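Local coordinates for protein Epf (Streptococcus pyogenes, PDB 4ES8) that acts as a streptococcal cell-surface adhesin, binding to cells through an N-terminal region that contains a carbohydrate-binding module, at residues E20-L25 and Q299-S304; M26-T31 and F101-K106; K115-Q120 and N208-D213. All blocks are in the same frame, centred on the assembly; numbering follows the deposited sequence.

Contact 1: residues E20-L25 and Q299-S304; sequences ELPDDL and QSKKTS
K301 and E20 meet because each side chain leaves its backbone with CG turned away from its own carbonyl carbon, and because K301 then folds at its second torsion (chi2 -61°). That bend lays the lysine methylenes over the backbone of E20 to P22, with K301 CG 3.9 Å from P22 N, before the extended remainder runs on to the amine. E20 is stretched beyond CG and crosses the lysine at about a right angle, so its carboxylate sits beside the aliphatic part of K301 more than at its tip: E20 OE1 is 3.7 Å from K301 CD. The salt bridge from E20 OE1 to K301 NZ is long, at 3.9 Å. OE1 also forms a salt bridge with K296, and the K301 amine is hydrogen-bonded to the carbonyl of K298, so the charged pair is shared out among several partners.

P22 packs its ring against the other backbone, P22 CB resting 3.5 Å from Q299 O. Q299 O also accepts a 2.6 Å hydrogen bond from a water, which accepts in turn from D23 N at 2.9 Å. With no direct hydrogen bond between the two segments, this water bridges the backbones. A second water joins D23 OD2 to K301 NZ, weakly on both sides.

S300 shapes its own loop: its OG accepts the N-H of K302 at 3.2 Å in an ST turn, and also bonds to the carbonyl of T215. The segment before strand 26-27 thus lies against the loop joining strands 290-297 and 307-310 of the four-stranded sheet, while P22 and S300 also touch the end of strand 202-213, at the junction between the two parts of the molecule.

Contact 2: residues M26-T31 and F101-K106; sequences MNFKGT and FKVNTK. With GOL (glycerol), chain C.
V103 CG1 reaches the F28 ring obliquely, 3.5 Å from F28 CD1, while the backbone N of G30 sits over the centre of one face, 4.0 Å above the plane. The other flat group, the N27 amide, is crossed at about a right angle by the K106 chain, whose CE comes within 3.6 Å of N27 CG. K106 gets there by bending at chi2 (-71°) and again at chi4. The N27 amide nitrogen is held by D37 and by a water that also donates to T105 O.

Strand 26-27 is a short, weakly bonded edge addition, antiparallel to strand 97-105. Between the two segments there is one direct hydrogen bond, N27 N to N104 O at 2.8 Å; just before it, the backbone of L25 bonds to that of K106. Where the return bond would fall, a water steps in, donating to N27 O and accepting from N104 N. The chain then peels off into a loop at F28.

A glycerol, probably from the crystallisation liquor, settles beside this departure. Its O3 accepts the N-H of F28 at 2.8 Å in a nearly straight bond (169°), and O1 takes a hydrogen bond from K106 NZ at 2.9 Å. The same amine donates to a water that lies 2.7 Å from M26 O. On the inner side, M26 packs on L209 and I211 of strand 202-213.

Contact 3: residues K115-Q120 and N208-D213; sequences KITFEQ and NLKIID
N208 ND2 donates to E119 OE2 at 2.8 Å in a nearly straight bond (166°). The two side chains lie alongside each other and point the same way, their planes 36° apart; the oxygen lies in the plane of the amide, whereas the nitrogen comes from above the carboxylate plane.

Further along, the strands form a regular antiparallel ladder. T117 and K210 are a hydrogen-bonded pair, with T117 N to K210 O and K210 N to T117 O both at 2.9 Å, and K115 with I212 is another. Between them I116 and I211 form a non-hydrogen-bonded pair, where I116 CG1 packs 3.7 Å from I211 CD1. The extended I211 chain (chi1 -178°) lays both CG1 and CD1 beside I116 CG1. F118 continues this apolar face, its CB 3.8 Å from L209 CD2.

On the face bearing K115, T117, K210 and I212, T117 OG1 lies 3.5 Å from K210 CB. A water hydrogen-bonded to T117 OG1 donates to N208 O, spanning the strands near where K210 turns its aliphatic chain outward.

These are central strands of an antiparallel sheet: 113-123 has strand 172-180 on its other flank, and 202-213 has 84-89. The I116, F118 and L209 side packs on L188 of strand 186-194 in the facing sheet, as in a beta-sandwich.

In the fold
Contacts 2 and 3 lie about 11 Å apart, centre to centre, in the same beta-sandwich and one from each sheet: strand 97-105 belongs to the sheet facing that of strands 113-123 and 202-213. T105 also packs on I211 across the two sheets. Contact 1, about 15 Å from contact 3 and 20 Å from contact 2, joins this sandwich to the domain that follows. Along the chain it encloses the other two, which come in series. Residues 20-25 run straight into 26-31, and L25 probably bonds through its backbone to both K106 and I211. One N-terminal segment therefore ties the interdomain junction to both sheets, consistent with a carbohydrate-binding module followed by a fibronectin-like domain.

Contact 1: residues E20-L25 and Q299-S304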
loop_
_atom_site.group_PDB
_atom_site.type_symbol
_atom_site.label_atom_id
_atom_site.label_comp_id
_atom_site.label_asym_id
_atom_site.label_seq_id
_atom_site.Cartn_x
_atom_site.Cartn_y
_atom_site.Cartn_z
ATOM N N GLU A 20 -16.118 -4.204 10.831
ATOM C CA GLU A 20 -15.261 -4.753 9.777
ATOM C C GLU A 20 -13.889 -4.085 9.768
ATOM O O GLU A 20 -13.797 -2.851 9.692
ATOM C CB GLU A 20 -15.925 -4.606 8.398
ATOM C CG GLU A 20 -17.195 -5.423 8.224
ATOM C CD GLU A 20 -17.897 -5.246 6.891
ATOM O OE1 GLU A 20 -17.222 -4.864 5.906
ATOM O OE2 GLU A 20 -19.109 -5.558 6.817
ATOM N N LEU A 21 -12.824 -4.904 9.851
ATOM C CA LEU A 21 -11.448 -4.401 9.850
ATOM C C LEU A 21 -10.804 -4.600 8.489
ATOM O O LEU A 21 -11.034 -5.623 7.845
ATOM C CB LEU A 21 -10.572 -5.077 10.923
ATOM C CG LEU A 21 -10.983 -4.929 12.398
ATOM C CD1 LEU A 21 -10.141 -5.835 13.272
ATOM C CD2 LEU A 21 -10.859 -3.479 12.879
ATOM N N PRO A 22 -9.946 -3.676 8.022
ATOM C CA PRO A 22 -9.302 -3.918 6.722
ATOM C C PRO A 22 -8.306 -5.064 6.807
ATOM O O PRO A 22 -7.697 -5.281 7.856
ATOM C CB PRO A 22 -8.585 -2.597 6.417
ATOM C CG PRO A 22 -8.400 -1.952 7.751
ATOM C CD PRO A 22 -9.538 -2.382 8.613
ATOM N N ASP A 23 -8.155 -5.792 5.695
ATOM C CA ASP A 23 -7.198 -6.904 5.635
ATOM C C ASP A 23 -5.760 -6.431 5.748
ATOM O O ASP A 23 -5.399 -5.359 5.215
ATOM C CB ASP A 23 -7.326 -7.597 4.262
ATOM C CG ASP A 23 -8.607 -8.373 4.014
ATOM O OD1 ASP A 23 -9.346 -8.611 4.977
ATOM O OD2 ASP A 23 -8.856 -8.732 2.853
ATOM N N ASP A 24 -4.917 -7.236 6.409
ATOM C CA ASP A 24 -3.479 -6.931 6.431
ATOM C C ASP A 24 -2.961 -7.375 5.072
ATOM O O ASP A 24 -3.241 -8.516 4.655
ATOM C CB ASP A 24 -2.744 -7.644 7.588
ATOM C CG ASP A 24 -1.214 -7.559 7.608
ATOM O OD1 ASP A 24 -0.636 -6.741 6.843
ATOM O OD2 ASP A 24 -0.597 -8.287 8.405
ATOM N N LEU A 25 -2.221 -6.509 4.385
ATOM C CA LEU A 25 -1.751 -6.850 3.046
ATOM C C LEU A 25 -0.261 -7.124 2.953
ATOM O O LEU A 25 0.298 -7.104 1.836
ATOM C CB LEU A 25 -2.146 -5.736 2.066
ATOM C CG LEU A 25 -3.642 -5.442 2.000
ATOM C CD1 LEU A 25 -3.908 -4.187 1.130
ATOM C CD2 LEU A 25 -4.443 -6.684 1.491
ATOM N N GLN A 299 -12.086 -1.981 0.430
ATOM C CA GLN A 299 -10.804 -2.442 0.954
ATOM C C GLN A 299 -10.491 -1.808 2.309
ATOM O O GLN A 299 -10.035 -2.513 3.209
ATOM C CB GLN A 299 -9.661 -2.174 -0.036
ATOM C CG GLN A 299 -9.766 -3.029 -1.302
ATOM C CD GLN A 299 -10.829 -2.584 -2.272
ATOM O OE1 GLN A 299 -11.029 -1.396 -2.525
ATOM N NE2 GLN A 299 -11.503 -3.549 -2.873
ATOM N N SER A 300 -10.676 -0.477 2.452
ATOM C CA SER A 300 -10.338 0.176 3.715
ATOM C C SER A 300 -11.445 0.012 4.766
ATOM O O SER A 300 -11.207 0.262 5.949
ATOM C CB SER A 300 -10.097 1.659 3.476
ATOM O OG SER A 300 -11.338 2.284 3.178
ATOM N N LYS A 301 -12.669 -0.318 4.294
ATOM C CA LYS A 301 -13.895 -0.493 5.082
ATOM C C LYS A 301 -14.476 0.835 5.569
ATOM O O LYS A 301 -15.411 0.836 6.378
ATOM C CB LYS A 301 -13.704 -1.457 6.286
ATOM C CG LYS A 301 -13.070 -2.803 5.932
ATOM C CD LYS A 301 -13.935 -3.561 4.942
ATOM C CE LYS A 301 -13.370 -4.892 4.526
ATOM N NZ LYS A 301 -14.207 -5.459 3.431
ATOM N N LYS A 302 -13.934 1.967 5.084
ATOM C CA LYS A 302 -14.438 3.289 5.445
ATOM C C LYS A 302 -15.714 3.601 4.674
ATOM O O LYS A 302 -15.774 3.353 3.473
ATOM C CB LYS A 302 -13.364 4.355 5.183
ATOM C CG LYS A 302 -12.163 4.232 6.106
ATOM C CD LYS A 302 -11.108 5.250 5.684
ATOM C CE LYS A 302 -9.935 5.257 6.622
ATOM N NZ LYS A 302 -9.029 6.384 6.298
ATOM N N THR A 303 -16.736 4.155 5.382
ATOM C CA THR A 303 -18.018 4.511 4.774
ATOM C C THR A 303 -18.171 6.029 4.744
ATOM O O THR A 303 -17.796 6.713 5.703
ATOM C CB THR A 303 -19.172 3.823 5.522
ATOM O OG1 THR A 303 -18.927 2.415 5.542
ATOM C CG2 THR A 303 -20.551 4.095 4.889
ATOM N N SER A 304 -18.700 6.536 3.633
ATOM C CA SER A 304 -18.955 7.955 3.414
ATOM C C SER A 304 -20.122 8.434 4.249
ATOM O O SER A 304 -20.870 7.630 4.829
ATOM C CB SER A 304 -19.358 8.167 1.949
ATOM O OG SER A 304 -20.666 7.650 1.702
HETATM O O HOH W 1 -9.684 -5.088 3.385
HETATM O O HOH W 2 -11.449 -7.368 2.903
#

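Contact 2: residues M26-T31 and F101-K106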
loop_
_atom_site.group_PDB
_atom_site.type_symbol
_atom_site.label_atom_id
_atom_site.label_comp_id
_atom_site.label_asym_id
_atom_site.label_seq_id
_atom_site.Cartn_x
_atom_site.Cartn_y
_atom_site.Cartn_z
ATOM N N MET A 26 0.396 -7.425 4.092
ATOM C CA MET A 26 1.799 -7.829 4.081
ATOM C C MET A 26 1.954 -9.184 3.457
ATOM O O MET A 26 1.016 -10.001 3.561
ATOM C CB MET A 26 2.316 -7.939 5.517
ATOM C CG MET A 26 2.598 -6.637 6.148
ATOM S SD MET A 26 3.730 -5.553 5.242
ATOM C CE MET A 26 5.071 -6.516 5.146
ATOM N N ASN A 27 3.100 -9.472 2.853
ATOM C CA ASN A 27 3.391 -10.814 2.366
ATOM C C ASN A 27 4.767 -11.166 2.924
ATOM O O ASN A 27 5.780 -11.128 2.196
ATOM C CB ASN A 27 3.287 -10.974 0.853
ATOM C CG ASN A 27 3.258 -12.449 0.460
ATOM O OD1 ASN A 27 3.183 -13.353 1.322
ATOM N ND2 ASN A 27 3.277 -12.712 -0.839
ATOM N N PHE A 28 4.813 -11.447 4.245
ATOM C CA PHE A 28 6.061 -11.709 4.952
ATOM C C PHE A 28 5.985 -13.077 5.630
ATOM O O PHE A 28 5.365 -13.189 6.696
ATOM C CB PHE A 28 6.345 -10.582 5.979
ATOM C CG PHE A 28 7.610 -10.785 6.779
ATOM C CD1 PHE A 28 8.847 -10.410 6.266
ATOM C CD2 PHE A 28 7.563 -11.317 8.064
ATOM C CE1 PHE A 28 10.025 -10.589 7.020
ATOM C CE2 PHE A 28 8.734 -11.490 8.810
ATOM C CZ PHE A 28 9.960 -11.127 8.283
ATOM N N LYS A 29 6.581 -14.114 4.997
ATOM C CA LYS A 29 6.534 -15.462 5.584
ATOM C C LYS A 29 7.807 -15.817 6.372
ATOM O O LYS A 29 7.920 -16.933 6.881
ATOM C CB LYS A 29 6.242 -16.515 4.514
ATOM C CG LYS A 29 4.791 -16.478 4.024
ATOM C CD LYS A 29 3.914 -17.458 4.767
ATOM C CE LYS A 29 2.508 -17.433 4.221
ATOM N NZ LYS A 29 2.393 -18.177 2.938
ATOM N N GLY A 30 8.759 -14.884 6.476
ATOM C CA GLY A 30 9.968 -15.082 7.259
ATOM C C GLY A 30 10.941 -16.055 6.633
ATOM O O GLY A 30 11.452 -16.962 7.304
ATOM N N THR A 31 11.241 -15.847 5.341
ATOM C CA THR A 31 12.178 -16.740 4.671
ATOM C C THR A 31 12.993 -16.019 3.606
ATOM O O THR A 31 12.488 -15.106 2.908
ATOM C CB THR A 31 11.420 -17.970 4.034
ATOM O OG1 THR A 31 12.382 -18.842 3.429
ATOM C CG2 THR A 31 10.367 -17.565 2.983
ATOM N N PHE A 101 16.635 -4.443 3.040
ATOM C CA PHE A 101 15.667 -5.518 2.872
ATOM C C PHE A 101 14.429 -5.017 2.147
ATOM O O PHE A 101 14.044 -3.854 2.295
ATOM C CB PHE A 101 15.239 -6.074 4.239
ATOM C CG PHE A 101 16.415 -6.573 5.046
ATOM C CD1 PHE A 101 17.178 -7.646 4.604
ATOM C CD2 PHE A 101 16.739 -5.987 6.267
ATOM C CE1 PHE A 101 18.273 -8.096 5.341
ATOM C CE2 PHE A 101 17.823 -6.443 7.004
ATOM C CZ PHE A 101 18.575 -7.511 6.551
ATOM N N LYS A 102 13.770 -5.898 1.391
ATOM C CA LYS A 102 12.473 -5.578 0.824
ATOM C C LYS A 102 11.481 -6.558 1.393
ATOM O O LYS A 102 11.639 -7.779 1.219
ATOM C CB LYS A 102 12.475 -5.624 -0.723
ATOM C CG LYS A 102 13.027 -4.349 -1.338
ATOM C CD LYS A 102 12.854 -4.360 -2.869
ATOM C CE LYS A 102 12.949 -2.976 -3.433
ATOM N NZ LYS A 102 12.579 -2.951 -4.894
ATOM N N VAL A 103 10.482 -6.043 2.103
ATOM C CA VAL A 103 9.389 -6.873 2.626
ATOM C C VAL A 103 8.187 -6.587 1.751
ATOM O O VAL A 103 7.721 -5.438 1.640
ATOM C CB VAL A 103 9.118 -6.628 4.109
ATOM C CG1 VAL A 103 7.958 -7.511 4.561
ATOM C CG2 VAL A 103 10.359 -6.956 4.932
ATOM N N ASN A 104 7.759 -7.619 1.020
ATOM C CA ASN A 104 6.724 -7.460 0.018
ATOM C C ASN A 104 5.313 -7.328 0.573
ATOM O O ASN A 104 5.014 -7.821 1.665
ATOM C CB ASN A 104 6.733 -8.641 -0.950
ATOM C CG ASN A 104 7.827 -8.557 -1.989
ATOM O OD1 ASN A 104 8.606 -7.594 -2.058
ATOM N ND2 ASN A 104 7.922 -9.596 -2.815
ATOM N N THR A 105 4.476 -6.630 -0.176
ATOM C CA THR A 105 3.043 -6.573 0.072
ATOM C C THR A 105 2.336 -7.510 -0.898
ATOM O O THR A 105 2.923 -7.948 -1.908
ATOM C CB THR A 105 2.484 -5.136 -0.128
ATOM O OG1 THR A 105 2.433 -4.844 -1.534
ATOM C CG2 THR A 105 3.333 -4.059 0.597
ATOM N N LYS A 106 1.046 -7.739 -0.655
ATOM C CA LYS A 106 0.204 -8.377 -1.646
ATOM C C LYS A 106 -0.081 -7.337 -2.751
ATOM O O LYS A 106 0.374 -6.174 -2.667
ATOM C CB LYS A 106 -1.113 -8.857 -0.998
ATOM C CG LYS A 106 -0.947 -9.834 0.178
ATOM C CD LYS A 106 -0.481 -11.204 -0.237
ATOM C CE LYS A 106 -0.325 -12.142 0.959
ATOM N NZ LYS A 106 -1.646 -12.439 1.619
HETATM C C1 GOL C . 0.626 -13.599 4.153
HETATM O O1 GOL C . -0.742 -13.993 3.872
HETATM C C2 GOL C . 0.900 -13.767 5.643
HETATM O O2 GOL C . -0.080 -13.089 6.421
HETATM C C3 GOL C . 2.312 -13.276 5.969
HETATM O O3 GOL C . 2.444 -11.861 5.749
HETATM O O HOH W 3 -1.672 -10.434 3.535
HETATM O O HOH W 4 8.511 -10.371 1.914
HETATM O O HOH W 5 3.093 -10.443 -2.866
#

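Contact 3: residues K115-Q120 and N208-D213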
loop_
_atom_site.group_PDB
_atom_site.type_symbol
_atom_site.label_atom_id
_atom_site.label_comp_id
_atom_site.label_asym_id
_atom_site.label_seq_id
_atom_site.Cartn_x
_atom_site.Cartn_y
_atom_site.Cartn_z
ATOM N N LYS A 115 -1.352 2.407 4.805
ATOM C CA LYS A 115 -0.703 2.704 6.078
ATOM C C LYS A 115 0.121 1.504 6.498
ATOM O O LYS A 115 -0.452 0.446 6.770
ATOM C CB LYS A 115 -1.742 3.049 7.162
ATOM C CG LYS A 115 -1.143 3.255 8.562
ATOM C CD LYS A 115 -2.225 3.289 9.650
ATOM C CE LYS A 115 -1.643 3.673 10.996
ATOM N NZ LYS A 115 -2.678 3.725 12.067
ATOM N N ILE A 116 1.439 1.668 6.539
ATOM C CA ILE A 116 2.368 0.637 6.992
ATOM C C ILE A 116 2.711 0.932 8.435
ATOM O O ILE A 116 2.969 2.096 8.794
ATOM C CB ILE A 116 3.651 0.648 6.127
ATOM C CG1 ILE A 116 3.415 0.178 4.700
ATOM C CG2 ILE A 116 4.797 -0.136 6.799
ATOM C CD1 ILE A 116 4.657 0.414 3.776
ATOM N N THR A 117 2.756 -0.121 9.274
ATOM C CA THR A 117 3.195 0.020 10.658
ATOM C C THR A 117 4.195 -1.071 10.931
ATOM O O THR A 117 4.091 -2.161 10.374
ATOM C CB THR A 117 2.020 -0.028 11.644
ATOM O OG1 THR A 117 1.273 -1.235 11.462
ATOM C CG2 THR A 117 1.087 1.180 11.502
ATOM N N PHE A 118 5.184 -0.786 11.779
ATOM C CA PHE A 118 6.161 -1.795 12.189
ATOM C C PHE A 118 6.868 -1.301 13.403
ATOM O O PHE A 118 6.676 -0.149 13.788
ATOM C CB PHE A 118 7.170 -2.143 11.068
ATOM C CG PHE A 118 7.996 -0.977 10.565
ATOM C CD1 PHE A 118 7.480 -0.093 9.632
ATOM C CD2 PHE A 118 9.288 -0.762 11.038
ATOM C CE1 PHE A 118 8.250 0.989 9.171
ATOM C CE2 PHE A 118 10.044 0.335 10.602
ATOM C CZ PHE A 118 9.526 1.200 9.664
ATOM N N GLU A 119 7.703 -2.157 13.992
ATOM C CA GLU A 119 8.506 -1.730 15.123
ATOM C C GLU A 119 9.945 -1.608 14.685
ATOM O O GLU A 119 10.499 -2.556 14.117
ATOM C CB GLU A 119 8.412 -2.742 16.281
ATOM C CG GLU A 119 7.007 -2.897 16.836
ATOM C CD GLU A 119 6.961 -3.835 18.020
ATOM O OE1 GLU A 119 7.639 -3.554 19.036
ATOM O OE2 GLU A 119 6.206 -4.828 17.949
ATOM N N GLN A 120 10.554 -0.467 14.960
ATOM C CA GLN A 120 11.984 -0.302 14.787
ATOM C C GLN A 120 12.602 -0.886 16.043
ATOM O O GLN A 120 12.400 -0.334 17.144
ATOM C CB GLN A 120 12.366 1.174 14.599
ATOM C CG GLN A 120 13.871 1.423 14.636
ATOM C CD GLN A 120 14.512 0.706 13.473
ATOM O OE1 GLN A 120 14.234 1.020 12.316
ATOM N NE2 GLN A 120 15.291 -0.343 13.775
ATOM N N ASN A 208 7.451 -7.048 13.146
ATOM C CA ASN A 208 5.979 -6.932 13.256
ATOM C C ASN A 208 5.422 -5.931 12.231
ATOM O O ASN A 208 4.791 -4.919 12.569
ATOM C CB ASN A 208 5.598 -6.577 14.691
ATOM C CG ASN A 208 5.957 -7.714 15.629
ATOM O OD1 ASN A 208 5.895 -8.910 15.268
ATOM N ND2 ASN A 208 6.314 -7.380 16.850
ATOM N N LEU A 209 5.670 -6.276 10.971
ATOM C CA LEU A 209 5.291 -5.461 9.820
ATOM C C LEU A 209 3.830 -5.691 9.444
ATOM O O LEU A 209 3.365 -6.837 9.395
ATOM C CB LEU A 209 6.222 -5.775 8.643
ATOM C CG LEU A 209 7.723 -5.697 8.995
ATOM C CD1 LEU A 209 8.453 -6.986 8.669
ATOM C CD2 LEU A 209 8.385 -4.521 8.368
ATOM N N LYS A 210 3.101 -4.603 9.200
ATOM C CA LYS A 210 1.683 -4.655 8.801
ATOM C C LYS A 210 1.430 -3.578 7.770
ATOM O O LYS A 210 2.115 -2.554 7.789
ATOM C CB LYS A 210 0.734 -4.425 10.006
ATOM C CG LYS A 210 0.674 -5.550 11.042
ATOM C CD LYS A 210 -0.201 -5.121 12.241
ATOM C CE LYS A 210 0.076 -6.009 13.432
ATOM N NZ LYS A 210 -0.934 -5.819 14.507
ATOM N N ILE A 211 0.426 -3.776 6.893
ATOM C CA ILE A 211 0.011 -2.728 5.960
ATOM C C ILE A 211 -1.483 -2.869 5.747
ATOM O O ILE A 211 -1.967 -3.981 5.532
ATOM C CB ILE A 211 0.794 -2.683 4.627
ATOM C CG1 ILE A 211 0.324 -1.517 3.727
ATOM C CG2 ILE A 211 0.753 -4.037 3.878
ATOM C CD1 ILE A 211 1.084 -1.401 2.373
ATOM N N ILE A 212 -2.213 -1.754 5.755
ATOM C CA ILE A 212 -3.655 -1.785 5.498
ATOM C C ILE A 212 -4.020 -0.693 4.533
ATOM O O ILE A 212 -3.327 0.336 4.454
ATOM C CB ILE A 212 -4.499 -1.646 6.792
ATOM C CG1 ILE A 212 -4.160 -0.354 7.580
ATOM C CG2 ILE A 212 -4.330 -2.914 7.663
ATOM C CD1 ILE A 212 -5.287 0.094 8.546
ATOM N N ASP A 213 -5.099 -0.921 3.793
ATOM C CA ASP A 213 -5.654 0.088 2.908
ATOM C C ASP A 213 -6.403 1.106 3.776
ATOM O O ASP A 213 -7.196 0.705 4.630
ATOM C CB ASP A 213 -6.575 -0.608 1.903
ATOM C CG ASP A 213 -7.023 0.280 0.759
ATOM O OD1 ASP A 213 -7.366 1.438 1.013
ATOM O OD2 ASP A 213 -7.018 -0.195 -0.391
HETATM O O HOH W 6 2.633 -3.184 12.869
#